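Local coordinates for lipolytic protein G-D-S-L family (Chitinophaga pinensis, PDB 4Q7Q), which is of unconfirmed function but probably hydrolyses ester bonds as a GDSL-type lipase or acylhydrolase, at residues W8-N19 with K31-E39; G79-V89 with K152-A163. All coordinates share one frame; numbering follows the deposited sequence.

Interactions 1 and 2 follow one another along the chain and lie on opposite sides of its centre, their own centres about 22 Å apart. Interaction 1 carries the strand end and turn that present S14, whose OG is hydrogen-bonded to H238; with D235 these residues have the geometry of a Ser-His-Asp triad, consistent with the active site of an SGNH hydrolase. Interaction 2 begins at the loop and helix N-terminus beside that site. The two meet there, with D13 CB 3.5 Å from N81 ND2 and D13 OD2 3.5 Å from T80 CG2. Farther along the helix, the side chain of Q85 comes within about 5 Å of a tetraethylene glycol molecule, probably from crystallisation.

Interaction 1: residues W8-N19 with K31-E39; sequences WVAIGDSITYLN and KGYLTRLNE
N19 swings its CG away from its own backbone N (chi1 -176°), which carries the amide to the first turn of helix 33-39, whereas Y33 holds CG between its backbone N and carbonyl carbon (chi1 84°), a setting that sends the phenol across to T16. At the helix start, N19 OD1 accepts from T35 N at 2.9 Å in a nearly straight bond (170°), the donor tilted out of the carbonyl plane. The flank of this amide rests on L34, whose CB is 3.4 Å from N19 CG. Y33 OH reaches T16 OG1 at 2.7 Å, the threonine oxygen lying at the ring edge; one water joins the same phenol oxygen to I11 O, and another ties I15 O to Y33 N. Toward strand 8-12 the contact becomes apolar. L34 splits its methyls: CD1 turns to N19 CB, while CD2 sits 3.5 Å from W8 CH2 and 3.6 Å from A10 CB. L37 CD1 meets the same indole, 3.5 Å from W8 CZ3, and the indole nitrogen bonds to S75 on the neighbouring strand. D13 caps helix 14-17 through OD1 and I15 N. Strand 8-12 passes through D13 straight into helix 14-17, an arrangement consistent with the G-D-S block of the GDSL family, in which the strand delivers the serine, S14, that is probably the nucleophile.

Interaction 2: residues G79-V89 with K152-A163; sequences GTNDWWQGRPV and KNGQTLEEFANA
A Schellman motif at G86 ends helix 80-85, and a type I' turn, K152 to Q155, followed by the capping box of T156 and E159, leads into helix 157-163; the contact spans these two helices and their ends. W83 lies between K152 CB on one indole face and L157 CB on the other. Its NE1 donates to Q155 O at 3.0 Å, from above the carbonyl plane, and its edge points at the face of F160 in an offset edge-to-face pair, planes at 85°. Q155 O also accepts from K152 N, on the opposite face of its plane. Were W83 an alanine, a gap would probably open between K152 and L157, and Q155 O would be likely to lose the indole donor. V89 CG2 and W83 CB cover opposite faces of F160. K152, bent at chi2 and again at chi4, brings NZ over the centre of the W84 six-membered ring, 3.1 Å from its centroid, a cation-pi contact, while donating to W84 O at 2.7 Å. The Q155 amide clamps the chain beyond the helix: NE2 gives to R87 O at 2.8 Å and OE1 takes V89 N on a lone pair. Helix 104-118 packs alongside, V104 against D82 and F160, Y105 against V89 and A163.

Interaction 1: residues W8-N19 with K31-E39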
loop_
_atom_site.group_PDB
_atom_site.type_symbol
_atom_site.label_atom_id
_atom_site.label_comp_id
_atom_site.label_asym_id
_atom_site.label_seq_id
_atom_site.Cartn_x
_atom_site.Cartn_y
_atom_site.Cartn_z
ATOM N N TRP A 8 -8.144 -4.937 -16.100
ATOM C CA TRP A 8 -8.034 -4.832 -14.652
ATOM C C TRP A 8 -7.568 -3.438 -14.269
ATOM O O TRP A 8 -6.445 -3.051 -14.587
ATOM C CB TRP A 8 -7.031 -5.871 -14.142
ATOM C CG TRP A 8 -6.491 -5.631 -12.751
ATOM C CD1 TRP A 8 -7.164 -5.122 -11.671
ATOM C CD2 TRP A 8 -5.153 -5.874 -12.311
ATOM N NE1 TRP A 8 -6.326 -5.057 -10.583
ATOM C CE2 TRP A 8 -5.083 -5.506 -10.953
ATOM C CE3 TRP A 8 -4.002 -6.372 -12.934
ATOM C CZ2 TRP A 8 -3.909 -5.615 -10.208
ATOM C CZ3 TRP A 8 -2.840 -6.485 -12.194
ATOM C CH2 TRP A 8 -2.803 -6.113 -10.843
ATOM N N VAL A 9 -8.436 -2.695 -13.589
ATOM C CA VAL A 9 -8.088 -1.379 -13.070
ATOM C C VAL A 9 -7.570 -1.529 -11.645
ATOM O O VAL A 9 -8.279 -2.029 -10.763
ATOM C CB VAL A 9 -9.291 -0.413 -13.106
ATOM C CG1 VAL A 9 -8.972 0.889 -12.387
ATOM C CG2 VAL A 9 -9.691 -0.139 -14.542
ATOM N N ALA A 10 -6.316 -1.136 -11.435
ATOM C CA ALA A 10 -5.700 -1.208 -10.120
ATOM C C ALA A 10 -5.720 0.172 -9.483
ATOM O O ALA A 10 -4.958 1.050 -9.869
ATOM C CB ALA A 10 -4.268 -1.726 -10.232
ATOM N N ILE A 11 -6.609 0.358 -8.513
ATOM C CA ILE A 11 -6.732 1.628 -7.812
ATOM C C ILE A 11 -5.826 1.566 -6.595
ATOM O O ILE A 11 -5.820 0.573 -5.860
ATOM C CB ILE A 11 -8.195 1.884 -7.381
ATOM C CG1 ILE A 11 -9.079 1.983 -8.624
ATOM C CG2 ILE A 11 -8.320 3.150 -6.515
ATOM C CD1 ILE A 11 -10.547 2.037 -8.331
ATOM N N GLY A 12 -5.056 2.614 -6.368
ATOM C CA GLY A 12 -4.159 2.589 -5.236
ATOM C C GLY A 12 -3.406 3.876 -5.005
ATOM O O GLY A 12 -3.755 4.930 -5.553
ATOM N N ASP A 13 -2.379 3.774 -4.164
ATOM C CA ASP A 13 -1.520 4.897 -3.811
ATOM C C ASP A 13 -0.136 4.687 -4.450
ATOM O O ASP A 13 -0.049 4.113 -5.533
ATOM C CB ASP A 13 -1.434 5.054 -2.289
ATOM C CG ASP A 13 -1.128 3.737 -1.577
ATOM O OD1 ASP A 13 -0.349 2.923 -2.129
ATOM O OD2 ASP A 13 -1.675 3.505 -0.470
ATOM N N SER A 14 0.937 5.111 -3.788
ATOM C CA SER A 14 2.269 4.987 -4.375
ATOM C C SER A 14 2.673 3.540 -4.619
ATOM O O SER A 14 3.379 3.250 -5.567
ATOM C CB SER A 14 3.328 5.660 -3.499
ATOM O OG SER A 14 3.227 5.200 -2.172
ATOM N N ILE A 15 2.238 2.631 -3.759
ATOM C CA ILE A 15 2.608 1.230 -3.923
ATOM C C ILE A 15 2.137 0.687 -5.284
ATOM O O ILE A 15 2.805 -0.150 -5.893
ATOM C CB ILE A 15 2.128 0.402 -2.724
ATOM C CG1 ILE A 15 2.887 0.864 -1.475
ATOM C CG2 ILE A 15 2.320 -1.085 -2.951
ATOM C CD1 ILE A 15 2.357 0.323 -0.166
ATOM N N THR A 16 1.023 1.226 -5.780
ATOM C CA THR A 16 0.480 0.882 -7.092
ATOM C C THR A 16 1.100 1.752 -8.177
ATOM O O THR A 16 1.553 1.252 -9.203
ATOM C CB THR A 16 -1.047 1.045 -7.083
ATOM O OG1 THR A 16 -1.587 0.152 -6.102
ATOM C CG2 THR A 16 -1.650 0.746 -8.449
ATOM N N TYR A 17 1.101 3.056 -7.937
ATOM C CA TYR A 17 1.696 4.031 -8.848
ATOM C C TYR A 17 3.099 3.641 -9.334
ATOM O O TYR A 17 3.403 3.719 -10.533
ATOM C CB TYR A 17 1.757 5.384 -8.140
ATOM C CG TYR A 17 2.540 6.459 -8.872
ATOM C CD1 TYR A 17 1.925 7.273 -9.819
ATOM C CD2 TYR A 17 3.886 6.681 -8.584
ATOM C CE1 TYR A 17 2.635 8.267 -10.475
ATOM C CE2 TYR A 17 4.601 7.663 -9.228
ATOM C CZ TYR A 17 3.974 8.458 -10.175
ATOM O OH TYR A 17 4.689 9.441 -10.822
ATOM N N LEU A 18 3.940 3.207 -8.398
ATOM C CA LEU A 18 5.353 2.982 -8.675
ATOM C C LEU A 18 5.621 1.834 -9.640
ATOM O O LEU A 18 6.733 1.714 -10.147
ATOM C CB LEU A 18 6.122 2.751 -7.371
ATOM C CG LEU A 18 6.286 4.003 -6.506
ATOM C CD1 LEU A 18 6.752 3.656 -5.077
ATOM C CD2 LEU A 18 7.215 5.014 -7.183
ATOM N N ASN A 19 4.614 0.995 -9.890
ATOM C CA ASN A 19 4.754 -0.094 -10.856
ATOM C C ASN A 19 5.270 0.407 -12.200
ATOM O O ASN A 19 6.031 -0.281 -12.884
ATOM C CB ASN A 19 3.419 -0.814 -11.059
ATOM C CG ASN A 19 3.542 -2.015 -11.977
ATOM O OD1 ASN A 19 3.907 -3.108 -11.545
ATOM N ND2 ASN A 19 3.241 -1.817 -13.257
ATOM N N LYS A 31 10.554 -4.691 -11.066
ATOM C CA LYS A 31 9.202 -5.081 -11.456
ATOM C C LYS A 31 8.239 -4.859 -10.299
ATOM O O LYS A 31 8.433 -5.399 -9.209
ATOM C CB LYS A 31 9.144 -6.550 -11.902
ATOM C CG LYS A 31 9.828 -6.872 -13.237
ATOM C CD LYS A 31 9.660 -8.347 -13.599
ATOM C CE LYS A 31 10.396 -8.688 -14.884
ATOM N NZ LYS A 31 10.208 -10.112 -15.293
ATOM N N GLY A 32 7.207 -4.057 -10.542
ATOM C CA GLY A 32 6.182 -3.792 -9.545
ATOM C C GLY A 32 5.141 -4.895 -9.483
ATOM O O GLY A 32 5.220 -5.868 -10.229
ATOM N N TYR A 33 4.148 -4.754 -8.613
ATOM C CA TYR A 33 3.213 -5.867 -8.414
ATOM C C TYR A 33 2.190 -6.042 -9.543
ATOM O O TYR A 33 1.680 -7.146 -9.736
ATOM C CB TYR A 33 2.550 -5.832 -7.021
ATOM C CG TYR A 33 1.340 -4.932 -6.900
ATOM C CD1 TYR A 33 0.062 -5.405 -7.195
ATOM C CD2 TYR A 33 1.466 -3.620 -6.462
ATOM C CE1 TYR A 33 -1.041 -4.592 -7.079
ATOM C CE2 TYR A 33 0.359 -2.797 -6.349
ATOM C CZ TYR A 33 -0.890 -3.287 -6.651
ATOM O OH TYR A 33 -1.979 -2.456 -6.549
ATOM N N LEU A 34 1.905 -4.978 -10.293
ATOM C CA LEU A 34 1.000 -5.104 -11.446
ATOM C C LEU A 34 1.669 -5.915 -12.549
ATOM O O LEU A 34 1.065 -6.825 -13.139
ATOM C CB LEU A 34 0.611 -3.735 -12.018
ATOM C CG LEU A 34 0.128 -2.651 -11.049
ATOM C CD1 LEU A 34 -0.322 -1.403 -11.817
ATOM C CD2 LEU A 34 -0.982 -3.157 -10.154
ATOM N N THR A 35 2.922 -5.569 -12.823
ATOM C CA THR A 35 3.733 -6.270 -13.816
ATOM C C THR A 35 3.868 -7.740 -13.442
ATOM O O THR A 35 3.669 -8.623 -14.274
ATOM C CB THR A 35 5.116 -5.610 -13.938
ATOM O OG1 THR A 35 4.949 -4.260 -14.392
ATOM C CG2 THR A 35 6.033 -6.375 -14.903
ATOM N N ARG A 36 4.173 -8.007 -12.176
ATOM C CA ARG A 36 4.343 -9.381 -11.722
ATOM C C ARG A 36 3.034 -10.169 -11.749
ATOM O O ARG A 36 3.032 -11.350 -12.092
ATOM C CB ARG A 36 4.970 -9.409 -10.335
ATOM C CG ARG A 36 6.379 -8.858 -10.312
ATOM C CD ARG A 36 6.961 -8.843 -8.894
ATOM N NE ARG A 36 8.319 -8.302 -8.880
ATOM C CZ ARG A 36 9.398 -9.000 -9.217
ATOM N NH1 ARG A 36 10.594 -8.432 -9.197
ATOM N NH2 ARG A 36 9.279 -10.272 -9.575
ATOM N N LEU A 37 1.923 -9.523 -11.392
ATOM C CA LEU A 37 0.620 -10.185 -11.482
ATOM C C LEU A 37 0.375 -10.631 -12.920
ATOM O O LEU A 37 -0.022 -11.770 -13.174
ATOM C CB LEU A 37 -0.514 -9.258 -11.011
ATOM C CG LEU A 37 -1.960 -9.794 -10.952
ATOM C CD1 LEU A 37 -2.652 -9.941 -12.337
ATOM C CD2 LEU A 37 -2.018 -11.108 -10.183
ATOM N N ASN A 38 0.592 -9.721 -13.861
ATOM C CA ASN A 38 0.398 -10.040 -15.267
ATOM C C ASN A 38 1.296 -11.176 -15.761
ATOM O O ASN A 38 0.896 -11.944 -16.618
ATOM C CB ASN A 38 0.544 -8.781 -16.131
ATOM C CG ASN A 38 0.600 -9.097 -17.610
ATOM O OD1 ASN A 38 1.678 -9.106 -18.207
ATOM N ND2 ASN A 38 -0.560 -9.370 -18.210
ATOM N N GLU A 39 2.497 -11.311 -15.208
ATOM C CA GLU A 39 3.336 -12.445 -15.595
ATOM C C GLU A 39 2.706 -13.766 -15.158
ATOM O O GLU A 39 2.796 -14.769 -15.863
ATOM C CB GLU A 39 4.745 -12.314 -15.022
ATOM C CG GLU A 39 5.527 -11.144 -15.584
ATOM C CD GLU A 39 6.896 -10.972 -14.942
ATOM O OE1 GLU A 39 7.135 -11.525 -13.843
ATOM O OE2 GLU A 39 7.740 -10.281 -15.546
HETATM O O HOH W 1 -4.891 -2.143 -6.644
HETATM O O HOH W 2 4.180 -1.785 -7.909
HETATM O O HOH W 3 6.798 -2.782 -13.164
#

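Interaction 2: residues G79-V89 with K152-A163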
loop_
_atom_site.group_PDB
_atom_site.type_symbol
_atom_site.label_atom_id
_atom_site.label_comp_id
_atom_site.label_asym_id
_atom_site.label_seq_id
_atom_site.Cartn_x
_atom_site.Cartn_y
_atom_site.Cartn_z
ATOM N N GLY A 79 -5.053 2.999 2.067
ATOM C CA GLY A 79 -5.227 3.105 3.495
ATOM C C GLY A 79 -3.969 3.492 4.249
ATOM O O GLY A 79 -4.041 4.125 5.305
ATOM N N THR A 80 -2.806 3.136 3.716
ATOM C CA THR A 80 -1.572 3.414 4.432
ATOM C C THR A 80 -1.354 4.924 4.601
ATOM O O THR A 80 -0.906 5.387 5.656
ATOM C CB THR A 80 -0.348 2.693 3.808
ATOM O OG1 THR A 80 0.714 2.658 4.767
ATOM C CG2 THR A 80 0.131 3.368 2.529
ATOM N N ASN A 81 -1.723 5.707 3.594
ATOM C CA ASN A 81 -1.575 7.155 3.719
ATOM C C ASN A 81 -2.639 7.766 4.614
ATOM O O ASN A 81 -2.368 8.748 5.299
ATOM C CB ASN A 81 -1.535 7.829 2.349
ATOM C CG ASN A 81 -0.327 7.412 1.547
ATOM O OD1 ASN A 81 0.753 7.208 2.104
ATOM N ND2 ASN A 81 -0.497 7.261 0.240
ATOM N N ASP A 82 -3.840 7.188 4.608
ATOM C CA ASP A 82 -4.883 7.592 5.544
ATOM C C ASP A 82 -4.407 7.435 6.978
ATOM O O ASP A 82 -4.615 8.317 7.807
ATOM C CB ASP A 82 -6.140 6.739 5.354
ATOM C CG ASP A 82 -6.706 6.835 3.962
ATOM O OD1 ASP A 82 -6.064 6.316 3.029
ATOM O OD2 ASP A 82 -7.804 7.411 3.807
ATOM N N TRP A 83 -3.783 6.298 7.262
ATOM C CA TRP A 83 -3.219 6.064 8.586
ATOM C C TRP A 83 -2.185 7.123 8.958
ATOM O O TRP A 83 -2.249 7.721 10.040
ATOM C CB TRP A 83 -2.608 4.660 8.698
ATOM C CG TRP A 83 -1.802 4.492 9.956
ATOM C CD1 TRP A 83 -2.286 4.272 11.214
ATOM C CD2 TRP A 83 -0.369 4.532 10.076
ATOM N NE1 TRP A 83 -1.243 4.180 12.112
ATOM C CE2 TRP A 83 -0.059 4.338 11.437
ATOM C CE3 TRP A 83 0.677 4.726 9.165
ATOM C CZ2 TRP A 83 1.252 4.326 11.911
ATOM C CZ3 TRP A 83 1.976 4.715 9.633
ATOM C CH2 TRP A 83 2.253 4.511 11.003
ATOM N N TRP A 84 -1.224 7.362 8.071
ATOM C CA TRP A 84 -0.172 8.313 8.388
ATOM C C TRP A 84 -0.735 9.720 8.594
ATOM O O TRP A 84 -0.239 10.482 9.421
ATOM C CB TRP A 84 0.942 8.318 7.330
ATOM C CG TRP A 84 2.002 9.299 7.694
ATOM C CD1 TRP A 84 2.326 10.451 7.035
ATOM C CD2 TRP A 84 2.818 9.262 8.867
ATOM N NE1 TRP A 84 3.320 11.116 7.711
ATOM C CE2 TRP A 84 3.638 10.409 8.843
ATOM C CE3 TRP A 84 2.951 8.359 9.931
ATOM C CZ2 TRP A 84 4.573 10.679 9.839
ATOM C CZ3 TRP A 84 3.883 8.630 10.924
ATOM C CH2 TRP A 84 4.679 9.779 10.870
ATOM N N GLN A 85 -1.792 10.059 7.867
ATOM C CA GLN A 85 -2.362 11.397 7.972
ATOM C C GLN A 85 -3.338 11.521 9.135
ATOM O O GLN A 85 -3.808 12.617 9.437
ATOM C CB GLN A 85 -2.997 11.820 6.646
ATOM C CG GLN A 85 -1.935 12.027 5.573
ATOM C CD GLN A 85 -2.483 12.506 4.246
ATOM O OE1 GLN A 85 -3.545 13.132 4.181
ATOM N NE2 GLN A 85 -1.749 12.221 3.174
ATOM N N GLY A 86 -3.624 10.407 9.804
ATOM C CA GLY A 86 -4.490 10.429 10.970
ATOM C C GLY A 86 -5.976 10.529 10.654
ATOM O O GLY A 86 -6.765 10.955 11.510
ATOM N N ARG A 87 -6.372 10.149 9.439
ATOM C CA ARG A 87 -7.795 10.158 9.073
ATOM C C ARG A 87 -8.546 9.144 9.906
ATOM O O ARG A 87 -8.078 8.022 10.076
ATOM C CB ARG A 87 -8.003 9.761 7.610
ATOM C CG ARG A 87 -7.890 10.848 6.575
ATOM C CD ARG A 87 -8.466 10.343 5.250
ATOM N NE ARG A 87 -9.874 10.697 5.045
ATOM C CZ ARG A 87 -10.781 9.902 4.474
ATOM N NH1 ARG A 87 -10.450 8.677 4.074
ATOM N NH2 ARG A 87 -12.033 10.325 4.310
ATOM N N PRO A 88 -9.730 9.515 10.407
ATOM C CA PRO A 88 -10.493 8.547 11.199
ATOM C C PRO A 88 -10.927 7.347 10.364
ATOM O O PRO A 88 -11.414 7.494 9.241
ATOM C CB PRO A 88 -11.718 9.348 11.660
ATOM C CG PRO A 88 -11.793 10.522 10.776
ATOM C CD PRO A 88 -10.398 10.825 10.327
ATOM N N VAL A 89 -10.736 6.162 10.923
ATOM C CA VAL A 89 -11.155 4.938 10.273
ATOM C C VAL A 89 -12.668 4.925 10.110
ATOM O O VAL A 89 -13.188 4.571 9.055
ATOM C CB VAL A 89 -10.725 3.723 11.103
ATOM C CG1 VAL A 89 -11.395 2.456 10.588
ATOM C CG2 VAL A 89 -9.206 3.592 11.089
ATOM N N LYS A 152 -0.559 6.319 15.235
ATOM C CA LYS A 152 -0.548 7.665 14.703
ATOM C C LYS A 152 -1.909 8.244 15.011
ATOM O O LYS A 152 -2.930 7.670 14.629
ATOM C CB LYS A 152 -0.305 7.654 13.190
ATOM C CG LYS A 152 -0.320 9.046 12.552
ATOM C CD LYS A 152 0.795 9.925 13.113
ATOM C CE LYS A 152 0.811 11.297 12.448
ATOM N NZ LYS A 152 1.589 11.307 11.181
ATOM N N ASN A 153 -1.923 9.358 15.737
ATOM C CA ASN A 153 -3.175 9.986 16.135
ATOM C C ASN A 153 -4.139 8.988 16.784
ATOM O O ASN A 153 -5.338 8.997 16.515
ATOM C CB ASN A 153 -3.818 10.700 14.939
ATOM C CG ASN A 153 -2.979 11.868 14.440
ATOM O OD1 ASN A 153 -1.797 11.987 14.774
ATOM N ND2 ASN A 153 -3.591 12.745 13.657
ATOM N N GLY A 154 -3.602 8.113 17.631
ATOM C CA GLY A 154 -4.421 7.186 18.388
ATOM C C GLY A 154 -4.940 5.995 17.615
ATOM O O GLY A 154 -5.769 5.246 18.120
ATOM N N GLN A 155 -4.450 5.804 16.396
ATOM C CA GLN A 155 -4.886 4.675 15.569
ATOM C C GLN A 155 -3.722 3.807 15.125
ATOM O O GLN A 155 -2.659 4.319 14.773
ATOM C CB GLN A 155 -5.643 5.161 14.330
ATOM C CG GLN A 155 -6.819 6.045 14.658
ATOM C CD GLN A 155 -7.639 6.427 13.430
ATOM O OE1 GLN A 155 -8.856 6.220 13.391
ATOM N NE2 GLN A 155 -6.981 7.015 12.435
ATOM N N THR A 156 -3.920 2.490 15.142
ATOM C CA THR A 156 -2.931 1.578 14.576
ATOM C C THR A 156 -3.237 1.355 13.110
ATOM O O THR A 156 -4.379 1.493 12.675
ATOM C CB THR A 156 -2.961 0.201 15.246
ATOM O OG1 THR A 156 -4.216 -0.426 14.962
ATOM C CG2 THR A 156 -2.762 0.317 16.754
ATOM N N LEU A 157 -2.221 0.983 12.348
ATOM C CA LEU A 157 -2.424 0.657 10.944
ATOM C C LEU A 157 -3.302 -0.585 10.842
ATOM O O LEU A 157 -4.100 -0.725 9.901
ATOM C CB LEU A 157 -1.083 0.444 10.234
ATOM C CG LEU A 157 -1.136 0.154 8.732
ATOM C CD1 LEU A 157 -1.871 1.259 7.962
ATOM C CD2 LEU A 157 0.280 -0.012 8.212
ATOM N N GLU A 158 -3.191 -1.468 11.831
ATOM C CA GLU A 158 -4.014 -2.665 11.842
ATOM C C GLU A 158 -5.510 -2.344 11.806
ATOM O O GLU A 158 -6.288 -3.088 11.209
ATOM C CB GLU A 158 -3.689 -3.553 13.042
ATOM C CG GLU A 158 -4.439 -4.866 12.985
ATOM C CD GLU A 158 -4.143 -5.788 14.145
ATOM O OE1 GLU A 158 -3.628 -5.317 15.181
ATOM O OE2 GLU A 158 -4.427 -6.996 14.015
ATOM N N GLU A 159 -5.914 -1.239 12.436
ATOM C CA GLU A 159 -7.323 -0.841 12.390
ATOM C C GLU A 159 -7.792 -0.588 10.965
ATOM O O GLU A 159 -8.948 -0.853 10.624
ATOM C CB GLU A 159 -7.559 0.417 13.203
ATOM C CG GLU A 159 -7.438 0.217 14.681
ATOM C CD GLU A 159 -7.644 1.516 15.414
ATOM O OE1 GLU A 159 -8.768 2.060 15.353
ATOM O OE2 GLU A 159 -6.680 2.003 16.027
ATOM N N PHE A 160 -6.894 -0.054 10.145
ATOM C CA PHE A 160 -7.190 0.204 8.739
ATOM C C PHE A 160 -7.332 -1.108 7.973
ATOM O O PHE A 160 -8.248 -1.274 7.169
ATOM C CB PHE A 160 -6.118 1.119 8.128
ATOM C CG PHE A 160 -6.167 2.523 8.652
ATOM C CD1 PHE A 160 -5.739 2.813 9.943
ATOM C CD2 PHE A 160 -6.667 3.558 7.872
ATOM C CE1 PHE A 160 -5.803 4.107 10.441
ATOM C CE2 PHE A 160 -6.734 4.848 8.364
ATOM C CZ PHE A 160 -6.300 5.124 9.644
ATOM N N ALA A 161 -6.429 -2.048 8.226
ATOM C CA ALA A 161 -6.551 -3.370 7.627
ATOM C C ALA A 161 -7.863 -4.024 8.047
ATOM O O ALA A 161 -8.550 -4.642 7.232
ATOM C CB ALA A 161 -5.376 -4.237 8.019
ATOM N N ASN A 162 -8.223 -3.871 9.317
ATOM C CA ASN A 162 -9.439 -4.495 9.820
ATOM C C ASN A 162 -10.696 -3.891 9.199
ATOM O O ASN A 162 -11.666 -4.605 8.922
ATOM C CB ASN A 162 -9.487 -4.449 11.353
ATOM C CG ASN A 162 -8.457 -5.377 12.001
ATOM O OD1 ASN A 162 -7.918 -6.276 11.352
ATOM N ND2 ASN A 162 -8.198 -5.173 13.286
ATOM N N ALA A 163 -10.677 -2.582 8.966
ATOM C CA ALA A 163 -11.789 -1.937 8.266
ATOM C C ALA A 163 -11.976 -2.523 6.862
ATOM O O ALA A 163 -13.097 -2.832 6.450
ATOM C CB ALA A 163 -11.579 -0.437 8.198
HETATM O O HOH W 4 -4.073 7.347 12.145
#